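DNA polymerase (Bacillus phage phi29, PDB 2PY5) replicates the viral genome by protein-primed, strand-displacing DNA synthesis of high processivity and fidelity, and proofreads with a 3'-5' exonuclease activity. Local coordinates at residues 9-13 with 44-50; 99-105 with 118-124. The protein carries 2 engineered substitutions. All coordinates share one frame; numbering follows the deposited sequence.

Interaction 1: residues 9-13 with 44-50. Engineered in segment 9-13: Ala12 (natural residue Asp). With EDO (1,2-ethanediol), chain P.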
loop_
_atom_site.group_PDB
_atom_site.type_symbol
_atom_site.label_atom_id
_atom_site.label_comp_id
_atom_site.label_asym_id
_atom_site.label_seq_id
_atom_site.Cartn_x
_atom_site.Cartn_y
_atom_site.Cartn_z
ATOM N N TYR F 9 -10.625 19.549 10.499
ATOM C CA TYR F 9 -10.528 20.299 9.250
ATOM C C TYR F 9 -9.761 19.537 8.215
ATOM O O TYR F 9 -8.754 18.918 8.527
ATOM C CB TYR F 9 -9.820 21.639 9.480
ATOM C CG TYR F 9 -10.622 22.609 10.322
ATOM C CD1 TYR F 9 -10.594 22.543 11.710
ATOM C CD2 TYR F 9 -11.419 23.570 9.725
ATOM C CE1 TYR F 9 -11.319 23.428 12.481
ATOM C CE2 TYR F 9 -12.161 24.439 10.475
ATOM C CZ TYR F 9 -12.119 24.377 11.861
ATOM O OH TYR F 9 -12.872 25.263 12.613
ATOM N N SER F 10 -10.226 19.650 6.978
ATOM C CA SER F 10 -9.510 19.246 5.779
ATOM C C SER F 10 -8.741 20.430 5.204
ATOM O O SER F 10 -9.330 21.478 4.946
ATOM C CB SER F 10 -10.522 18.778 4.733
ATOM O OG SER F 10 -9.874 18.442 3.534
ATOM N N CYS F 11 -7.438 20.238 4.989
ATOM C CA CYS F 11 -6.530 21.326 4.586
ATOM C C CYS F 11 -5.710 20.997 3.350
ATOM O O CYS F 11 -5.492 19.851 3.028
ATOM C CB CYS F 11 -5.569 21.599 5.736
ATOM S SG CYS F 11 -6.358 22.082 7.288
ATOM N N ALA F 12 -5.238 22.031 2.659
ATOM C CA ALA F 12 -4.329 21.846 1.527
ATOM C C ALA F 12 -3.479 23.085 1.336
ATOM O O ALA F 12 -3.880 24.192 1.713
ATOM C CB ALA F 12 -5.102 21.578 0.256
ATOM N N PHE F 13 -2.296 22.877 0.755
ATOM C CA PHE F 13 -1.452 23.971 0.275
ATOM C C PHE F 13 -1.221 23.852 -1.225
ATOM O O PHE F 13 -1.150 22.742 -1.774
ATOM C CB PHE F 13 -0.059 23.902 0.889
ATOM C CG PHE F 13 0.014 24.116 2.390
ATOM C CD1 PHE F 13 1.008 23.487 3.103
ATOM C CD2 PHE F 13 -0.856 24.962 3.066
ATOM C CE1 PHE F 13 1.163 23.689 4.450
ATOM C CE2 PHE F 13 -0.725 25.161 4.416
ATOM C CZ PHE F 13 0.291 24.510 5.120
ATOM N N LEU F 44 1.111 31.594 4.374
ATOM C CA LEU F 44 1.367 30.550 5.368
ATOM C C LEU F 44 1.355 31.129 6.772
ATOM O O LEU F 44 0.871 30.482 7.701
ATOM C CB LEU F 44 2.695 29.821 5.110
ATOM C CG LEU F 44 3.022 28.642 6.029
ATOM C CD1 LEU F 44 1.863 27.605 6.043
ATOM C CD2 LEU F 44 4.307 27.937 5.629
ATOM N N ASP F 45 1.883 32.334 6.950
ATOM C CA ASP F 45 1.852 32.978 8.258
ATOM C C ASP F 45 0.424 33.078 8.777
ATOM O O ASP F 45 0.165 32.796 9.932
ATOM C CB ASP F 45 2.439 34.386 8.196
ATOM C CG ASP F 45 3.965 34.416 8.158
ATOM O OD1 ASP F 45 4.617 33.414 8.505
ATOM O OD2 ASP F 45 4.526 35.500 7.828
ATOM N N GLU F 46 -0.486 33.493 7.906
ATOM C CA GLU F 46 -1.886 33.609 8.265
ATOM C C GLU F 46 -2.460 32.240 8.638
ATOM O O GLU F 46 -3.174 32.115 9.646
ATOM C CB GLU F 46 -2.657 34.189 7.093
ATOM C CG GLU F 46 -4.079 34.512 7.401
ATOM C CD GLU F 46 -4.722 35.249 6.264
ATOM O OE1 GLU F 46 -5.200 34.582 5.322
ATOM O OE2 GLU F 46 -4.718 36.508 6.301
ATOM N N PHE F 47 -2.158 31.238 7.815
ATOM C CA PHE F 47 -2.652 29.869 8.053
ATOM C C PHE F 47 -2.159 29.367 9.410
ATOM O O PHE F 47 -2.934 28.834 10.225
ATOM C CB PHE F 47 -2.159 28.920 6.966
ATOM C CG PHE F 47 -2.579 27.476 7.200
ATOM C CD1 PHE F 47 -3.901 27.091 6.949
ATOM C CD2 PHE F 47 -1.680 26.520 7.655
ATOM C CE1 PHE F 47 -4.319 25.775 7.184
ATOM C CE2 PHE F 47 -2.097 25.200 7.873
ATOM C CZ PHE F 47 -3.423 24.845 7.629
ATOM N N MET F 48 -0.866 29.513 9.646
ATOM C CA MET F 48 -0.263 28.970 10.869
ATOM C C MET F 48 -0.757 29.702 12.138
ATOM O O MET F 48 -0.886 29.091 13.204
ATOM C CB MET F 48 1.267 28.988 10.786
ATOM C CG MET F 48 1.793 28.023 9.755
ATOM S SD MET F 48 1.322 26.291 10.035
ATOM C CE MET F 48 2.063 25.955 11.650
ATOM N N ALA F 49 -1.018 31.002 12.050
ATOM C CA ALA F 49 -1.631 31.707 13.174
ATOM C C ALA F 49 -2.965 31.037 13.547
ATOM O O ALA F 49 -3.254 30.851 14.720
ATOM C CB ALA F 49 -1.834 33.203 12.845
ATOM N N TRP F 50 -3.746 30.668 12.533
ATOM C CA TRP F 50 -5.004 29.961 12.721
ATOM C C TRP F 50 -4.756 28.571 13.337
ATOM O O TRP F 50 -5.426 28.185 14.320
ATOM C CB TRP F 50 -5.755 29.864 11.384
ATOM C CG TRP F 50 -6.955 28.964 11.433
ATOM C CD1 TRP F 50 -8.197 29.282 11.913
ATOM C CD2 TRP F 50 -7.030 27.601 10.988
ATOM N NE1 TRP F 50 -9.031 28.197 11.800
ATOM C CE2 TRP F 50 -8.349 27.158 11.232
ATOM C CE3 TRP F 50 -6.117 26.712 10.398
ATOM C CZ2 TRP F 50 -8.769 25.865 10.923
ATOM C CZ3 TRP F 50 -6.541 25.421 10.087
ATOM C CH2 TRP F 50 -7.868 25.021 10.341
HETATM C C1 EDO P . 1.287 37.619 7.168
HETATM O O1 EDO P . 0.049 37.276 6.538
HETATM C C2 EDO P . 2.455 37.419 6.209
HETATM O O2 EDO P . 3.704 37.729 6.853
#
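In the 3'-5' exonuclease domain, whose mixed sheet contains the 3-2-1-4 strand order, consistent with the RNase H-like fold of DnaQ-type exonucleases, helix 44-50 covers strand 9-13 through aromatic side chains: Trp50 meets Tyr9, and Phe47 meets Cys11 and Phe13. The two segments run nearly antiparallel with their axes 11.6 Å apart, and no hydrogen bond joins them, so side-chain packing alone makes the contact.

At one end Trp50 drives the edge of its six-membered ring into the face of Tyr9, a T-shaped stack with planes at 89°. CZ2 of Trp50 stands 3.5 Å above the Tyr9 plane, over the ring centre. The hydroxyl of Tyr9 lies beyond this stack and hydrogen-bonds Glu37.

A second T-shaped pair lies toward the other end, with the planes at 83°: here the strand supplies the edge and the helix the face. Phe13 CE2 approaches Phe47 CD2 to 3.6 Å, displaced from the ring centre toward the rim. Phe47 is placed for this by a CG anti to the backbone N (chi1 177°), which carries its ring from the helix toward the strand. Between the two pairs, Cys11 SG sits at the edge of the Phe47 ring, 4.0 Å from CZ, in a sulfur-aromatic contact.

Ala12, engineered in place of the natural Asp at a site essential for exonucleolysis, points its CB away from the helix; the aromatic packing thus backs the strand on the side turned from that site. Helix 63-76 adds Ala66, also a changed residue, and Ile70 against Phe13. Leu44 completes the packing around Phe13, crossing it at about a right angle with CD1 3.6 Å from Phe13 CZ.

Interaction 2: residues 99-105 with 118-124; sequences QWYMIDI and VIYDSLK. With nucleotides of chain C.
Lys124, Ile119 and Val118 bury the most surface of any residues in this antiparallel beta hairpin contact, in which strand 100-105 pairs with 118-121 and Lys124 reaches back from the short, weakly bonded helical turn that follows. Bends at chi2 and chi4 (-73° and -66°) fold the lysine chain over the Tyr101 ring, so that CE makes a CH-pi contact on one face, 3.5 Å from Tyr101 CE2. The sugar of DA3 of chain C, through C2', lies over the opposite face, leaving the ring between protein and DNA.

Three partners hold the ammonium group: Lys124 NZ donates to Trp100 O at 3.1 Å, well tilted from the carbonyl plane, forms a salt bridge with Asp121 OD2 at 2.8 Å, and donates to a water that also accepts from Trp100 N.

Ile119 is the hydrogen-bonded partner of Ile103, with Ile103 N to Ile119 O at 2.9 Å and Ile119 N to Ile103 O at 2.7 Å. Its side chain shares a face of the sheet with Ile103 and packs on Leu63 and Ile70 of helix 63-76, while Ile119 CD1 meets Ile105 CD1 at 3.9 Å.

Val118 turns to the other face, beside Met102 and Tyr120, where DG2 of chain C approaches. Its CG1 presses tightly on Met102 CG, at 3.5 Å. Beyond this pairing, Tyr101 and Met102 form a classic beta bulge opposite Ile93. Asp121, at the N-cap of that turn, which holds the ssDNA-binding residues Ser122 and Leu123, accepts from Leu123 N through OD1 at 3.1 Å, from above the carboxylate plane.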
loop_
_atom_site.group_PDB
_atom_site.type_symbol
_atom_site.label_atom_id
_atom_site.label_comp_id
_atom_site.label_asym_id
_atom_site.label_seq_id
_atom_site.Cartn_x
_atom_site.Cartn_y
_atom_site.Cartn_z
ATOM N N GLN F 99 7.483 7.348 6.433
ATOM C CA GLN F 99 6.033 7.555 6.402
ATOM C C GLN F 99 5.636 8.558 7.487
ATOM O O GLN F 99 6.009 8.392 8.640
ATOM C CB GLN F 99 5.308 6.235 6.564
ATOM C CG GLN F 99 5.683 5.257 5.454
ATOM C CD GLN F 99 4.543 4.434 4.945
ATOM O OE1 GLN F 99 4.663 3.212 4.809
ATOM N NE2 GLN F 99 3.428 5.086 4.639
ATOM N N TRP F 100 4.863 9.574 7.100
ATOM C CA TRP F 100 4.422 10.654 7.988
ATOM C C TRP F 100 3.015 10.378 8.476
ATOM O O TRP F 100 2.106 10.129 7.646
ATOM C CB TRP F 100 4.453 12.010 7.274
ATOM C CG TRP F 100 5.851 12.497 6.991
ATOM C CD1 TRP F 100 6.884 11.776 6.447
ATOM C CD2 TRP F 100 6.351 13.806 7.225
ATOM N NE1 TRP F 100 8.004 12.555 6.361
ATOM C CE2 TRP F 100 7.702 13.811 6.816
ATOM C CE3 TRP F 100 5.797 14.982 7.743
ATOM C CZ2 TRP F 100 8.495 14.945 6.927
ATOM C CZ3 TRP F 100 6.608 16.130 7.842
ATOM C CH2 TRP F 100 7.925 16.090 7.432
ATOM N N TYR F 101 2.845 10.397 9.800
ATOM C CA TYR F 101 1.532 10.105 10.439
ATOM C C TYR F 101 0.973 11.286 11.222
ATOM O O TYR F 101 -0.243 11.423 11.322
ATOM C CB TYR F 101 1.608 8.916 11.397
ATOM C CG TYR F 101 1.947 7.618 10.727
ATOM C CD1 TYR F 101 3.264 7.267 10.516
ATOM C CD2 TYR F 101 0.964 6.767 10.283
ATOM C CE1 TYR F 101 3.589 6.100 9.904
ATOM C CE2 TYR F 101 1.263 5.574 9.654
ATOM C CZ TYR F 101 2.590 5.240 9.451
ATOM O OH TYR F 101 2.924 4.046 8.846
ATOM N N MET F 102 1.827 12.121 11.802
ATOM C CA MET F 102 1.362 13.134 12.757
ATOM C C MET F 102 2.393 14.223 12.957
ATOM O O MET F 102 3.590 13.952 13.045
ATOM C CB MET F 102 1.035 12.483 14.122
ATOM C CG MET F 102 0.421 13.456 15.149
ATOM S SD MET F 102 0.372 12.780 16.803
ATOM C CE MET F 102 2.100 12.917 17.229
ATOM N N ILE F 103 1.890 15.452 13.068
ATOM C CA ILE F 103 2.612 16.587 13.651
ATOM C C ILE F 103 1.693 17.152 14.736
ATOM O O ILE F 103 0.571 17.524 14.436
ATOM C CB ILE F 103 2.886 17.698 12.634
ATOM C CG1 ILE F 103 3.626 17.172 11.407
ATOM C CG2 ILE F 103 3.701 18.842 13.298
ATOM C CD1 ILE F 103 3.660 18.170 10.229
ATOM N N ASP F 104 2.163 17.188 15.976
ATOM C CA ASP F 104 1.355 17.649 17.125
ATOM C C ASP F 104 2.029 18.894 17.678
ATOM O O ASP F 104 3.130 18.819 18.223
ATOM C CB ASP F 104 1.288 16.552 18.161
ATOM C CG ASP F 104 0.278 16.817 19.270
ATOM O OD1 ASP F 104 0.150 15.951 20.163
ATOM O OD2 ASP F 104 -0.366 17.881 19.240
ATOM N N ILE F 105 1.369 20.046 17.529
ATOM C CA ILE F 105 1.956 21.317 17.891
ATOM C C ILE F 105 1.398 21.742 19.236
ATOM O O ILE F 105 0.180 21.943 19.375
ATOM C CB ILE F 105 1.628 22.388 16.825
ATOM C CG1 ILE F 105 2.127 21.958 15.436
ATOM C CG2 ILE F 105 2.213 23.767 17.227
ATOM C CD1 ILE F 105 1.499 22.729 14.308
ATOM N N VAL F 118 -3.332 19.101 16.323
ATOM C CA VAL F 118 -2.736 17.866 15.766
ATOM C C VAL F 118 -3.024 17.817 14.284
ATOM O O VAL F 118 -4.125 18.139 13.851
ATOM C CB VAL F 118 -3.217 16.571 16.456
ATOM C CG1 VAL F 118 -2.319 15.383 16.024
ATOM C CG2 VAL F 118 -3.196 16.715 17.979
ATOM N N ILE F 119 -2.003 17.472 13.504
ATOM C CA ILE F 119 -2.111 17.390 12.078
ATOM C C ILE F 119 -1.829 15.955 11.649
ATOM O O ILE F 119 -0.753 15.406 11.941
ATOM C CB ILE F 119 -1.107 18.343 11.394
ATOM C CG1 ILE F 119 -1.198 19.742 12.026
ATOM C CG2 ILE F 119 -1.411 18.443 9.895
ATOM C CD1 ILE F 119 -0.267 20.791 11.417
ATOM N N TYR F 120 -2.789 15.382 10.934
ATOM C CA TYR F 120 -2.740 14.010 10.464
ATOM C C TYR F 120 -2.663 13.911 8.938
ATOM O O TYR F 120 -2.890 14.887 8.217
ATOM C CB TYR F 120 -3.979 13.299 10.933
ATOM C CG TYR F 120 -4.116 13.146 12.430
ATOM C CD1 TYR F 120 -5.130 13.798 13.112
ATOM C CD2 TYR F 120 -3.281 12.305 13.151
ATOM C CE1 TYR F 120 -5.289 13.627 14.465
ATOM C CE2 TYR F 120 -3.419 12.149 14.518
ATOM C CZ TYR F 120 -4.442 12.807 15.170
ATOM O OH TYR F 120 -4.631 12.666 16.537
ATOM N N ASP F 121 -2.377 12.707 8.457
ATOM C CA ASP F 121 -2.348 12.400 7.027
ATOM C C ASP F 121 -3.652 11.706 6.606
ATOM O O ASP F 121 -3.887 10.526 6.966
ATOM C CB ASP F 121 -1.140 11.497 6.743
ATOM C CG ASP F 121 -0.863 11.311 5.272
ATOM O OD1 ASP F 121 -1.502 12.005 4.439
ATOM O OD2 ASP F 121 0.029 10.480 4.950
ATOM N N SER F 122 -4.492 12.387 5.823
ATOM C CA SER F 122 -5.693 11.723 5.284
ATOM C C SER F 122 -5.336 10.587 4.308
ATOM O O SER F 122 -6.156 9.689 4.078
ATOM C CB SER F 122 -6.664 12.701 4.635
ATOM O OG SER F 122 -6.024 13.513 3.681
ATOM N N LEU F 123 -4.114 10.580 3.765
ATOM C CA LEU F 123 -3.685 9.452 2.907
ATOM C C LEU F 123 -3.612 8.133 3.684
ATOM O O LEU F 123 -3.766 7.029 3.105
ATOM C CB LEU F 123 -2.343 9.744 2.230
ATOM C CG LEU F 123 -1.886 8.766 1.152
ATOM C CD1 LEU F 123 -2.828 8.681 -0.024
ATOM C CD2 LEU F 123 -0.480 9.159 0.675
ATOM N N LYS F 124 -3.390 8.221 5.002
ATOM C CA LYS F 124 -3.336 7.009 5.835
ATOM C C LYS F 124 -4.745 6.448 6.072
ATOM O O LYS F 124 -4.914 5.252 6.321
ATOM C CB LYS F 124 -2.637 7.315 7.167
ATOM C CG LYS F 124 -1.173 7.779 7.024
ATOM C CD LYS F 124 -0.248 6.658 6.631
ATOM C CE LYS F 124 1.189 7.148 6.510
ATOM N NZ LYS F 124 1.378 8.103 5.392
ATOM P P DG C 2 0.876 2.373 21.499
ATOM O OP1 DG C 2 -0.059 1.272 21.828
ATOM O OP2 DG C 2 2.308 2.069 21.264
ATOM O "O5'" DG C 2 0.296 3.207 20.248
ATOM C "C5'" DG C 2 -1.066 3.622 20.333
ATOM C "C4'" DG C 2 -1.549 4.504 19.196
ATOM O "O4'" DG C 2 -1.203 5.875 19.460
ATOM C "C3'" DG C 2 -1.012 4.243 17.800
ATOM O "O3'" DG C 2 -2.112 4.381 16.942
ATOM C "C2'" DG C 2 0.005 5.344 17.529
ATOM C "C1'" DG C 2 -0.658 6.469 18.295
ATOM N N9 DG C 2 0.204 7.496 18.841
ATOM C C8 DG C 2 1.486 7.366 19.308
ATOM N N7 DG C 2 1.975 8.479 19.774
ATOM C C5 DG C 2 0.932 9.390 19.611
ATOM C C6 DG C 2 0.868 10.762 19.923
ATOM O O6 DG C 2 1.756 11.451 20.438
ATOM N N1 DG C 2 -0.374 11.316 19.603
ATOM C C2 DG C 2 -1.425 10.630 19.035
ATOM N N2 DG C 2 -2.550 11.328 18.785
ATOM N N3 DG C 2 -1.370 9.335 18.731
ATOM C C4 DG C 2 -0.168 8.796 19.048
ATOM P P DA C 3 -2.490 3.205 15.944
ATOM O OP1 DA C 3 -3.763 3.628 15.326
ATOM O OP2 DA C 3 -2.321 1.907 16.675
ATOM O "O5'" DA C 3 -1.336 3.266 14.844
ATOM C "C5'" DA C 3 -1.429 4.234 13.839
ATOM C "C4'" DA C 3 -0.084 4.319 13.146
ATOM O "O4'" DA C 3 0.892 4.792 14.096
ATOM C "C3'" DA C 3 0.477 3.005 12.629
ATOM O "O3'" DA C 3 0.172 2.878 11.250
ATOM C "C2'" DA C 3 1.993 3.156 12.809
ATOM C "C1'" DA C 3 2.164 4.173 13.928
ATOM N N9 DA C 3 2.443 3.676 15.277
ATOM C C8 DA C 3 1.771 2.675 15.943
ATOM N N7 DA C 3 2.189 2.472 17.176
ATOM C C5 DA C 3 3.197 3.411 17.330
ATOM C C6 DA C 3 4.055 3.724 18.403
ATOM N N6 DA C 3 4.021 3.086 19.579
ATOM N N1 DA C 3 4.951 4.727 18.226
ATOM C C2 DA C 3 4.986 5.366 17.047
ATOM N N3 DA C 3 4.232 5.156 15.964
ATOM C C4 DA C 3 3.353 4.166 16.175
ATOM P P DT C 5 4.985 -1.672 9.764
ATOM O OP1 DT C 5 5.740 -1.986 10.981
ATOM O OP2 DT C 5 5.013 -0.260 9.249
ATOM O "O5'" DT C 5 5.407 -2.630 8.583
ATOM C "C5'" DT C 5 5.347 -4.035 8.813
ATOM C "C4'" DT C 5 5.590 -4.738 7.503
ATOM O "O4'" DT C 5 4.599 -4.334 6.532
ATOM C "C3'" DT C 5 6.939 -4.400 6.887
ATOM O "O3'" DT C 5 7.777 -5.493 7.127
ATOM C "C2'" DT C 5 6.694 -4.198 5.397
ATOM C "C1'" DT C 5 5.183 -4.065 5.270
ATOM N N1 DT C 5 4.696 -2.710 4.810
ATOM C C2 DT C 5 4.427 -2.535 3.471
ATOM O O2 DT C 5 4.586 -3.423 2.649
ATOM N N3 DT C 5 3.968 -1.283 3.140
ATOM C C4 DT C 5 3.748 -0.208 3.987
ATOM O O4 DT C 5 3.331 0.878 3.589
ATOM C C5 DT C 5 4.041 -0.448 5.373
ATOM C C7 DT C 5 3.844 0.644 6.391
ATOM C C6 DT C 5 4.495 -1.668 5.710
HETATM O O HOH W 1 3.911 9.197 4.375
HETATM O O HOH W 2 -1.955 10.139 9.823
#

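In the fold
The two contacts follow one another in sequence, 9-13 with 44-50 first and 99-105 with 118-124 after it, and their centres lie 14 Å apart in the exonuclease domain. Both belong to one mixed sheet, in which strand 57-60 separates strand 8-15 of the first from strand 113-121 of the second. Helix 63-76 bridges them: its Ile70 packs on Phe13 of interaction 1 and on Ile119 of interaction 2. They also touch directly, Met48 CE lying 4.2 Å from Ile105 CD1. A shared hydrophobic layer therefore connects the strand bearing the engineered Ala12 with the hairpin that leads into Ser122 and Leu123, two residues that bind single-stranded DNA.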